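Side-chain contacts in 6-phospho-alpha-glucosidase (PDB 6VC6), which probably hydrolyses 6-phospho-alpha-glucosides, with NAD and manganese as cofactors in the manner of family 4 glycosidases: residues Gln249-Asp254 against Phe258-Tyr263; Asn175-Val180 against Gly202-Val207. All coordinates share one frame; numbering follows the deposited sequence.

Contact 1 (Gln249-Asp254 against Phe258-Tyr263); sequences QTMMED and FLPNTY. With G6P (6-O-phosphono-alpha-D-glucopyranose), chain F.
Helix 248-254 lies beside the short strand 259-260, and the two backbones come nearest at M252 and L259, whose CA atoms are 6.9 Å apart. No hydrogen bond joins the segments; side chains do the work. M251 and M252, both selenomethionine, share P260 between them. At chi1 -155° the M251 chain leaves on the side across from its own N, then bends twice and slides past the proline ring. M251 CE, the methyl, ends 3.7 Å from P260 CG. M252 takes the other part of the ring, with CG 3.8 Å from P260 CD. M252 SE meets L259 CD1 at 3.6 Å. The bent chain then brings M252 CE to 3.3 Å from the carbonyl F258 O. K221 and I224 of helix 217-227 also pack on M252.

Past P260 the chain leaves the strand and runs toward the sugar phosphate. N261 OD1 accepts from Y263 N at 2.9 Å, nearly straight at 171° and on a lone pair in the carbonyl plane. This is an Asx turn, a capping bond just ahead of helix 264-268. Y263 stacks on H200, a manganese ligand, and presents its ring edge to G6P, with OH 3.2 Å from C1. The contact thus combines apolar packing with no directional bonds at the helix and a polar turn that probably helps set the tyrosine at the pocket.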
loop_
_atom_site.group_PDB
_atom_site.type_symbol
_atom_site.label_atom_id
_atom_site.label_comp_id
_atom_site.label_asym_id
_atom_site.label_seq_id
_atom_site.Cartn_x
_atom_site.Cartn_y
_atom_site.Cartn_z
ATOM N N GLN A 249 20.433 -3.067 7.949
ATOM C CA GLN A 249 21.669 -3.038 8.726
ATOM C C GLN A 249 22.680 -2.070 8.121
ATOM O O GLN A 249 23.320 -1.298 8.844
ATOM C CB GLN A 249 22.261 -4.444 8.820
ATOM C CG GLN A 249 23.472 -4.552 9.732
ATOM C CD GLN A 249 24.032 -5.960 9.794
ATOM O OE1 GLN A 249 24.182 -6.627 8.770
ATOM N NE2 GLN A 249 24.344 -6.420 10.999
ATOM N N THR A 250 22.837 -2.098 6.796
ATOM C CA THR A 250 23.730 -1.152 6.132
ATOM C C THR A 250 23.226 0.276 6.291
ATOM O O THR A 250 23.998 1.192 6.601
ATOM C CB THR A 250 23.863 -1.511 4.650
ATOM O OG1 THR A 250 24.522 -2.777 4.516
ATOM C CG2 THR A 250 24.663 -0.447 3.909
HETATM N N MSE A 251 21.928 0.481 6.090
HETATM C CA MSE A 251 21.316 1.803 6.148
HETATM C C MSE A 251 21.473 2.450 7.521
HETATM O O MSE A 251 21.678 3.660 7.628
HETATM C CB MSE A 251 19.834 1.702 5.781
HETATM C CG MSE A 251 19.222 2.980 5.234
HETATM SE SE MSE A 251 17.866 2.617 3.872
HETATM C CE MSE A 251 17.165 0.936 4.560
HETATM N N MSE A 252 21.381 1.637 8.569
HETATM C CA MSE A 252 21.445 2.139 9.937
HETATM C C MSE A 252 22.878 2.416 10.383
HETATM O O MSE A 252 23.102 3.093 11.385
HETATM C CB MSE A 252 20.780 1.154 10.897
HETATM C CG MSE A 252 19.274 1.064 10.729
HETATM SE SE MSE A 252 18.344 0.907 12.432
HETATM C CE MSE A 252 18.465 2.761 13.017
ATOM N N GLU A 253 23.846 1.882 9.642
ATOM C CA GLU A 253 25.240 2.209 9.909
ATOM C C GLU A 253 25.675 3.477 9.187
ATOM O O GLU A 253 26.484 4.244 9.725
ATOM C CB GLU A 253 26.143 1.032 9.514
ATOM C CG GLU A 253 27.554 1.412 9.085
ATOM C CD GLU A 253 28.344 0.220 8.581
ATOM O OE1 GLU A 253 27.723 -0.798 8.211
ATOM O OE2 GLU A 253 29.591 0.307 8.549
ATOM N N ASP A 254 25.126 3.740 7.998
ATOM C CA ASP A 254 25.409 4.990 7.303
ATOM C C ASP A 254 24.592 6.145 7.873
ATOM O O ASP A 254 25.078 7.279 7.938
ATOM C CB ASP A 254 25.133 4.835 5.807
ATOM C CG ASP A 254 26.106 3.891 5.126
ATOM O OD1 ASP A 254 25.681 3.149 4.214
ATOM O OD2 ASP A 254 27.297 3.890 5.501
ATOM N N PHE A 258 17.660 7.410 12.741
ATOM C CA PHE A 258 16.295 6.906 12.748
ATOM C C PHE A 258 16.218 5.521 12.115
ATOM O O PHE A 258 17.039 5.157 11.269
ATOM C CB PHE A 258 15.354 7.862 12.004
ATOM C CG PHE A 258 15.424 9.284 12.487
ATOM C CD1 PHE A 258 15.591 9.568 13.833
ATOM C CD2 PHE A 258 15.320 10.338 11.593
ATOM C CE1 PHE A 258 15.657 10.874 14.278
ATOM C CE2 PHE A 258 15.384 11.647 12.033
ATOM C CZ PHE A 258 15.553 11.915 13.378
ATOM N N LEU A 259 15.213 4.758 12.537
ATOM C CA LEU A 259 14.942 3.454 11.946
ATOM C C LEU A 259 14.198 3.641 10.629
ATOM O O LEU A 259 13.109 4.225 10.624
ATOM C CB LEU A 259 14.123 2.597 12.904
ATOM C CG LEU A 259 13.635 1.236 12.402
ATOM C CD1 LEU A 259 14.791 0.255 12.286
ATOM C CD2 LEU A 259 12.557 0.685 13.323
ATOM N N PRO A 260 14.736 3.168 9.505
ATOM C CA PRO A 260 14.162 3.522 8.204
ATOM C C PRO A 260 13.092 2.561 7.710
ATOM O O PRO A 260 13.138 1.351 7.941
ATOM C CB PRO A 260 15.388 3.476 7.283
ATOM C CG PRO A 260 16.227 2.382 7.870
ATOM C CD PRO A 260 15.989 2.403 9.368
ATOM N N ASN A 261 12.104 3.134 7.025
ATOM C CA ASN A 261 11.234 2.348 6.162
ATOM C C ASN A 261 12.092 1.619 5.135
ATOM O O ASN A 261 13.007 2.207 4.554
ATOM C CB ASN A 261 10.221 3.269 5.474
ATOM C CG ASN A 261 9.132 2.512 4.738
ATOM O OD1 ASN A 261 9.408 1.657 3.896
ATOM N ND2 ASN A 261 7.880 2.838 5.044
ATOM N N THR A 262 11.808 0.331 4.921
ATOM C CA THR A 262 12.665 -0.469 4.049
ATOM C C THR A 262 12.682 0.047 2.616
ATOM O O THR A 262 13.603 -0.285 1.862
ATOM C CB THR A 262 12.234 -1.938 4.060
ATOM O OG1 THR A 262 10.961 -2.074 3.417
ATOM C CG2 THR A 262 12.146 -2.458 5.487
ATOM N N TYR A 263 11.694 0.852 2.224
ATOM C CA TYR A 263 11.702 1.450 0.896
ATOM C C TYR A 263 12.699 2.594 0.773
ATOM O O TYR A 263 12.959 3.044 -0.348
ATOM C CB TYR A 263 10.298 1.937 0.537
ATOM C CG TYR A 263 9.392 0.835 0.040
ATOM C CD1 TYR A 263 9.468 0.385 -1.271
ATOM C CD2 TYR A 263 8.473 0.231 0.887
ATOM C CE1 TYR A 263 8.646 -0.625 -1.728
ATOM C CE2 TYR A 263 7.647 -0.781 0.439
ATOM C CZ TYR A 263 7.737 -1.204 -0.870
ATOM O OH TYR A 263 6.919 -2.211 -1.325
HETATM C C1 G6P F . 5.164 -3.819 0.797
HETATM C C2 G6P F . 4.261 -2.588 0.630
HETATM C C3 G6P F . 3.179 -2.740 -0.425
HETATM C C4 G6P F . 3.763 -3.442 -1.629
HETATM C C5 G6P F . 4.076 -4.867 -1.212
HETATM C C6 G6P F . 4.775 -5.588 -2.357
HETATM O O1 G6P F . 5.128 -4.253 2.163
HETATM O O2 G6P F . 3.646 -2.279 1.888
HETATM O O3 G6P F . 2.662 -1.462 -0.807
HETATM O O4 G6P F . 2.805 -3.443 -2.691
HETATM O O5 G6P F . 4.943 -4.946 -0.074
HETATM O O6 G6P F . 4.544 -6.986 -2.226
HETATM P P G6P F . 4.887 -7.986 -3.437
HETATM O O1P G6P F . 3.653 -7.903 -4.305
HETATM O O2P G6P F . 6.133 -7.409 -4.066
HETATM O O3P G6P F . 5.108 -9.316 -2.757
#

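Contact 2 (Asn175-Val180 against Gly202-Val207); sequences NIMRSV and GWFTHV
The carbonyl oxygen of N175 is gripped twice by S179. The backbone S179 N donates to N175 O at 2.9 Å, the ordinary helix bond, and the hydroxyl S179 OG donates to N175 O at 3.0 Å. The two donors arrive from opposite faces of the carbonyl plane. This turn belongs to helix 172-184, which packs on strand 201-209 of a three-stranded antiparallel sheet through a Met-aromatic contact.

M177, a selenomethionine, and F204 carry it, approaching from opposite directions. The methyl M177 CE sits over one face of the F204 ring, 3.7 Å from the centroid and 15° off the normal, a CH-pi contact. It is shifted toward the rim. The selenium stands farther back and oblique, with M177 SE 4.9 Å from the ring centroid. F204 has its CG beside the backbone N and anti to the carbonyl carbon (chi1 -69°), and its ring reaches across to the helix. I176 crosses the ring obliquely, with CG2 3.8 Å from F204 CE2. Replacing F204 with an alanine would probably open a gap between helix and strand and leave the M177 methyl without the ring face it rests on.

Beyond F204 the strand turns a corner at T205. T205 and H206 both face V194 of strand 191-196, a classic beta bulge. After the corner V207 again points toward the helix. P193 of strand 191-196 adds to the packing on both M177 and F204. M177 and V207 meet tip to tip: V207 CG2 lies 4.1 Å from M177 CE, and V207 CG1 lies 4.2 Å from M177 SE.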
loop_
_atom_site.group_PDB
_atom_site.type_symbol
_atom_site.label_atom_id
_atom_site.label_comp_id
_atom_site.label_asym_id
_atom_site.label_seq_id
_atom_site.Cartn_x
_atom_site.Cartn_y
_atom_site.Cartn_z
ATOM N N ASN A 175 4.609 -3.650 9.551
ATOM C CA ASN A 175 5.482 -4.798 9.325
ATOM C C ASN A 175 6.877 -4.559 9.889
ATOM O O ASN A 175 7.544 -5.508 10.315
ATOM C CB ASN A 175 5.557 -5.118 7.834
ATOM C CG ASN A 175 4.351 -5.896 7.347
ATOM O OD1 ASN A 175 3.684 -6.578 8.125
ATOM N ND2 ASN A 175 4.066 -5.801 6.054
ATOM N N ILE A 176 7.332 -3.306 9.900
ATOM C CA ILE A 176 8.610 -2.989 10.527
ATOM C C ILE A 176 8.509 -3.138 12.040
ATOM O O ILE A 176 9.428 -3.651 12.691
ATOM C CB ILE A 176 9.065 -1.577 10.119
ATOM C CG1 ILE A 176 9.546 -1.580 8.668
ATOM C CG2 ILE A 176 10.163 -1.072 11.042
ATOM C CD1 ILE A 176 9.561 -0.216 8.034
HETATM N N MSE A 177 7.394 -2.705 12.621
HETATM C CA MSE A 177 7.154 -2.876 14.049
HETATM C C MSE A 177 7.083 -4.358 14.398
HETATM O O MSE A 177 7.572 -4.786 15.443
HETATM C CB MSE A 177 5.866 -2.166 14.472
HETATM C CG MSE A 177 5.954 -0.644 14.457
HETATM SE SE MSE A 177 7.265 0.069 15.717
HETATM C CE MSE A 177 8.759 0.343 14.490
ATOM N N ARG A 178 6.466 -5.138 13.507
ATOM C CA ARG A 178 6.432 -6.586 13.693
ATOM C C ARG A 178 7.834 -7.177 13.630
ATOM O O ARG A 178 8.173 -8.075 14.410
ATOM C CB ARG A 178 5.531 -7.231 12.640
ATOM C CG ARG A 178 4.047 -6.982 12.847
ATOM C CD ARG A 178 3.230 -7.549 11.697
ATOM N NE ARG A 178 1.797 -7.516 11.972
ATOM C CZ ARG A 178 1.125 -8.505 12.554
ATOM N NH1 ARG A 178 1.756 -9.611 12.923
ATOM N NH2 ARG A 178 -0.179 -8.388 12.767
ATOM N N SER A 179 8.663 -6.686 12.706
ATOM C CA SER A 179 10.044 -7.151 12.627
ATOM C C SER A 179 10.829 -6.750 13.869
ATOM O O SER A 179 11.675 -7.513 14.348
ATOM C CB SER A 179 10.712 -6.600 11.369
ATOM O OG SER A 179 10.099 -7.111 10.198
ATOM N N VAL A 180 10.564 -5.554 14.398
ATOM C CA VAL A 180 11.228 -5.113 15.620
ATOM C C VAL A 180 10.816 -5.990 16.797
ATOM O O VAL A 180 11.636 -6.317 17.663
ATOM C CB VAL A 180 10.923 -3.626 15.880
ATOM C CG1 VAL A 180 11.230 -3.254 17.322
ATOM C CG2 VAL A 180 11.710 -2.748 14.918
ATOM N N GLY A 202 9.855 6.878 4.743
ATOM C CA GLY A 202 9.702 7.406 6.086
ATOM C C GLY A 202 10.731 6.855 7.046
ATOM O O GLY A 202 11.537 5.985 6.710
ATOM N N TRP A 203 10.684 7.382 8.269
ATOM C CA TRP A 203 11.627 7.022 9.316
ATOM C C TRP A 203 10.915 6.998 10.660
ATOM O O TRP A 203 9.992 7.780 10.906
ATOM C CB TRP A 203 12.803 8.006 9.383
ATOM C CG TRP A 203 13.679 8.000 8.170
ATOM C CD1 TRP A 203 14.813 7.264 7.982
ATOM C CD2 TRP A 203 13.499 8.771 6.977
ATOM N NE1 TRP A 203 15.348 7.528 6.745
ATOM C CE2 TRP A 203 14.561 8.450 6.108
ATOM C CE3 TRP A 203 12.542 9.701 6.559
ATOM C CZ2 TRP A 203 14.692 9.024 4.846
ATOM C CZ3 TRP A 203 12.674 10.271 5.305
ATOM C CH2 TRP A 203 13.741 9.930 4.463
ATOM N N PHE A 204 11.356 6.092 11.527
ATOM C CA PHE A 204 10.899 6.037 12.909
ATOM C C PHE A 204 11.902 6.786 13.778
ATOM O O PHE A 204 13.064 6.376 13.883
ATOM C CB PHE A 204 10.753 4.592 13.388
ATOM C CG PHE A 204 9.619 3.846 12.742
ATOM C CD1 PHE A 204 8.370 3.809 13.338
ATOM C CD2 PHE A 204 9.806 3.171 11.546
ATOM C CE1 PHE A 204 7.324 3.122 12.750
ATOM C CE2 PHE A 204 8.765 2.480 10.954
ATOM C CZ PHE A 204 7.523 2.456 11.558
ATOM N N THR A 205 11.458 7.881 14.394
ATOM C CA THR A 205 12.325 8.662 15.265
ATOM C C THR A 205 12.355 8.142 16.695
ATOM O O THR A 205 13.333 8.392 17.409
ATOM C CB THR A 205 11.892 10.132 15.269
ATOM O OG1 THR A 205 10.586 10.246 15.848
ATOM C CG2 THR A 205 11.864 10.682 13.851
ATOM N N HIS A 206 11.315 7.434 17.127
ATOM C CA HIS A 206 11.282 6.823 18.447
ATOM C C HIS A 206 10.474 5.537 18.373
ATOM O O HIS A 206 9.545 5.417 17.571
ATOM C CB HIS A 206 10.674 7.758 19.503
ATOM C CG HIS A 206 11.426 9.038 19.686
ATOM N ND1 HIS A 206 12.626 9.109 20.360
ATOM C CD2 HIS A 206 11.145 10.301 19.286
ATOM C CE1 HIS A 206 13.053 10.359 20.365
ATOM N NE2 HIS A 206 12.173 11.103 19.720
ATOM N N VAL A 207 10.846 4.572 19.213
ATOM C CA VAL A 207 10.108 3.317 19.362
ATOM C C VAL A 207 9.963 3.090 20.864
ATOM O O VAL A 207 10.850 2.524 21.513
ATOM C CB VAL A 207 10.804 2.131 18.685
ATOM C CG1 VAL A 207 9.955 0.874 18.815
ATOM C CG2 VAL A 207 11.083 2.435 17.217
#

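Overall arrangement
The centres of contacts 1 and 2 are 10 Å apart, and the antiparallel sheet joins them. Strand 259-260 of contact 1 pairs with strand 201-209 of contact 2: L259 O is 2.7 Å from F204 N and N261 N is 2.9 Å from G202 O, both probable hydrogen bonds. L259 also packs on I176, M177 and V180, so its strand lies between helix 248-254 and helix 172-184. I176 CD1 reaches N261 CA at 3.6 Å. Contact 1 reaches the G6P pocket through Y263; contact 2 lies behind it and holds none of its residues. The N261 side chain is about 7 Å from manganese, that of I176 about 8 Å from G6P. T262 hydrogen-bonds to Q172 of the pocket.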